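PDB 1IG0: thiamine pyrophosphokinase from Saccharomyces cerevisiae, which catalyses the transfer of pyrophosphate from ATP to thiamine, giving thiamine diphosphate and AMP, and is the only yeast enzyme able to make this cofactor. Local coordinates for residues F228-K232 with N233-I237. Sequence-based numbering, arbitrary orientation.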
ATOM      1  N   PHE B 228       0.450  12.076   0.615  1.00 17.50           N
ATOM      2  CA  PHE B 228       1.468  13.025   0.194  1.00 18.76           C
ATOM      3  C   PHE B 228       2.650  13.066   1.152  1.00 19.09           C
ATOM      4  O   PHE B 228       2.619  12.451   2.217  1.00 19.67           O
ATOM      5  CB  PHE B 228       0.840  14.412   0.063  1.00 18.11           C
ATOM      6  CG  PHE B 228       0.145  14.879   1.309  1.00 19.65           C
ATOM      7  CD1 PHE B 228       0.779  15.748   2.190  1.00 20.25           C
ATOM      8  CD2 PHE B 228      -1.140  14.437   1.609  1.00 19.36           C
ATOM      9  CE1 PHE B 228       0.140  16.171   3.356  1.00 21.18           C
ATOM     10  CE2 PHE B 228      -1.784  14.853   2.772  1.00 21.49           C
ATOM     11  CZ  PHE B 228      -1.143  15.722   3.646  1.00 21.92           C
ATOM     12  N   LEU B 229       3.689  13.800   0.772  1.00 20.14           N
ATOM     13  CA  LEU B 229       4.882  13.888   1.600  1.00 21.53           C
ATOM     14  C   LEU B 229       4.913  15.114   2.499  1.00 21.83           C
ATOM     15  O   LEU B 229       4.516  16.209   2.099  1.00 21.39           O
ATOM     16  CB  LEU B 229       6.133  13.860   0.717  1.00 23.45           C
ATOM     17  CG  LEU B 229       7.487  13.768   1.429  1.00 22.78           C
ATOM     18  CD1 LEU B 229       8.477  13.024   0.551  1.00 25.07           C
ATOM     19  CD2 LEU B 229       7.993  15.160   1.766  1.00 25.08           C
ATOM     20  N   ILE B 230       5.384  14.900   3.723  1.00 22.15           N
ATOM     21  CA  ILE B 230       5.517  15.953   4.718  1.00 23.16           C
ATOM     22  C   ILE B 230       7.008  16.235   4.897  1.00 22.99           C
ATOM     23  O   ILE B 230       7.769  15.359   5.310  1.00 22.79           O
ATOM     24  CB  ILE B 230       4.913  15.510   6.073  1.00 24.04           C
ATOM     25  CG1 ILE B 230       3.385  15.476   5.973  1.00 25.52           C
ATOM     26  CG2 ILE B 230       5.378  16.435   7.189  1.00 25.92           C
ATOM     27  CD1 ILE B 230       2.760  16.821   5.662  1.00 24.86           C
ATOM     28  N   LYS B 231       7.427  17.453   4.570  1.00 23.30           N
ATOM     29  CA  LYS B 231       8.829  17.830   4.703  1.00 24.83           C
ATOM     30  C   LYS B 231       9.255  17.862   6.168  1.00 24.63           C
ATOM     31  O   LYS B 231       8.471  18.190   7.059  1.00 23.62           O
ATOM     32  CB  LYS B 231       9.079  19.196   4.060  1.00 26.84           C
ATOM     33  CG  LYS B 231       8.924  19.231   2.538  1.00 29.50           C
ATOM     34  CD  LYS B 231      10.241  18.993   1.799  1.00 32.01           C
ATOM     35  CE  LYS B 231      10.516  17.521   1.496  1.00 33.33           C
ATOM     36  NZ  LYS B 231      11.837  17.327   0.807  1.00 33.55           N
ATOM     37  N   LYS B 232      10.515  17.517   6.398  1.00 24.73           N
ATOM     38  CA  LYS B 232      11.108  17.476   7.728  1.00 25.19           C
ATOM     39  C   LYS B 232      11.219  18.850   8.387  1.00 25.03           C
ATOM     40  O   LYS B 232      11.036  19.880   7.743  1.00 24.90           O
ATOM     41  CB  LYS B 232      12.510  16.878   7.623  1.00 24.93           C
ATOM     42  CG  LYS B 232      13.398  17.672   6.671  1.00 25.91           C
ATOM     43  CD  LYS B 232      14.797  17.100   6.538  1.00 26.99           C
ATOM     44  CE  LYS B 232      15.612  17.947   5.570  1.00 28.57           C
ATOM     45  NZ  LYS B 232      17.016  17.479   5.434  1.00 29.32           N
ATOM     46  N   ASN B 233      11.522  18.837   9.682  1.00 25.75           N
ATOM     47  CA  ASN B 233      11.733  20.047  10.469  1.00 26.46           C
ATOM     48  C   ASN B 233      10.558  20.984  10.748  1.00 26.31           C
ATOM     49  O   ASN B 233      10.764  22.156  11.065  1.00 27.01           O
ATOM     50  CB  ASN B 233      12.883  20.839   9.849  1.00 28.37           C
ATOM     51  CG  ASN B 233      14.193  20.076   9.883  1.00 28.52           C
ATOM     52  OD1 ASN B 233      15.086  20.327   9.076  1.00 31.78           O
ATOM     53  ND2 ASN B 233      14.319  19.145  10.825  1.00 29.74           N
ATOM     54  N   GLY B 234       9.334  20.483  10.639  1.00 25.89           N
ATOM     55  CA  GLY B 234       8.190  21.324  10.945  1.00 25.29           C
ATOM     56  C   GLY B 234       7.295  21.753   9.803  1.00 25.16           C
ATOM     57  O   GLY B 234       7.632  22.663   9.047  1.00 25.51           O
ATOM     58  N   THR B 235       6.142  21.101   9.689  1.00 24.37           N
ATOM     59  CA  THR B 235       5.168  21.415   8.651  1.00 23.33           C
ATOM     60  C   THR B 235       3.816  21.650   9.306  1.00 24.12           C
ATOM     61  O   THR B 235       3.353  20.833  10.103  1.00 22.86           O
ATOM     62  CB  THR B 235       5.024  20.262   7.632  1.00 23.82           C
ATOM     63  OG1 THR B 235       6.228  20.140   6.865  1.00 23.07           O
ATOM     64  CG2 THR B 235       3.862  20.526   6.690  1.00 24.33           C
ATOM     65  N   LEU B 236       3.190  22.773   8.974  1.00 23.33           N
ATOM     66  CA  LEU B 236       1.889  23.102   9.531  1.00 24.81           C
ATOM     67  C   LEU B 236       0.790  22.795   8.524  1.00 24.83           C
ATOM     68  O   LEU B 236       0.725  23.405   7.456  1.00 24.91           O
ATOM     69  CB  LEU B 236       1.828  24.583   9.915  1.00 24.27           C
ATOM     70  CG  LEU B 236       0.512  25.045  10.551  1.00 25.03           C
ATOM     71  CD1 LEU B 236       0.376  24.435  11.940  1.00 25.15           C
ATOM     72  CD2 LEU B 236       0.482  26.562  10.631  1.00 25.48           C
ATOM     73  N   ILE B 237      -0.063  21.837   8.868  1.00 24.51           N
ATOM     74  CA  ILE B 237      -1.176  21.457   8.009  1.00 24.41           C
ATOM     75  C   ILE B 237      -2.384  22.301   8.402  1.00 24.94           C
ATOM     76  O   ILE B 237      -2.816  22.285   9.555  1.00 24.90           O
ATOM     77  CB  ILE B 237      -1.522  19.966   8.179  1.00 25.04           C
ATOM     78  CG1 ILE B 237      -0.311  19.109   7.806  1.00 25.59           C
ATOM     79  CG2 ILE B 237      -2.727  19.609   7.318  1.00 24.96           C
ATOM     80  CD1 ILE B 237      -0.487  17.650   8.111  1.00 28.14           C
TER
HETATM   81  O   HOH W   1       8.282  18.069   9.851  1.00 21.92           O
HETATM   82  O   HOH W   2       5.529  19.691   3.709  1.00 33.41           O
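Ile230 meets Thr235 and Ile237 inside a beta-arch, the turn by which the chain leaves strand 225-230 of one sheet and enters strand 235-238 of the facing sheet in the beta-sandwich. The two strands do not pair through their backbones: Ile230 pairs with Ile304 and Thr235 with Ile298, and across the arch they meet through side chains and two waters. At Ile230 both branches make contact. CG2 lies 3.8 Å from Thr235 OG1, while CD1 touches two methyls of the other strand, 4.0 Å from Thr235 CG2 and 4.2 Å from Ile237 CD1. The Ile230 and Ile237 side chains cross at about a right angle, and both also touch Leu306 of strand 304-310.

Lys231 contributes its backbone here; its bent side chain leads off to Ser210 and to a salt bridge with Asp303. Its carbonyl O accepts a hydrogen bond from Thr235 OG1 at 3.0 Å, the donor tilted 25° from the carbonyl plane. Thr235 OG1 stands anti to its own carbonyl carbon (chi1 -68°), a setting that turns the hydroxyl to Lys231 and the methyl to Ile230. A water joins the same two residues, accepting from Lys231 N and donating to Thr235 OG1. A valine in place of Thr235 would probably keep much of the methyl packing but leave Lys231 O without its hydroxyl donor, relying here on a water, and the water on Lys231 N without one acceptor.

The side chains of Lys232 and Asn233 lie alongside each other at the bend, pointing the same way, and Lys232 O is hydrogen-bonded to Arg22 NH1. Gly234 takes a backbone conformation in which any side chain would collide with the carbonyl O of Asn233. Another water closes the turn, donating to Lys231 O at 2.8 Å and accepting from Gly234 N at 2.7 Å.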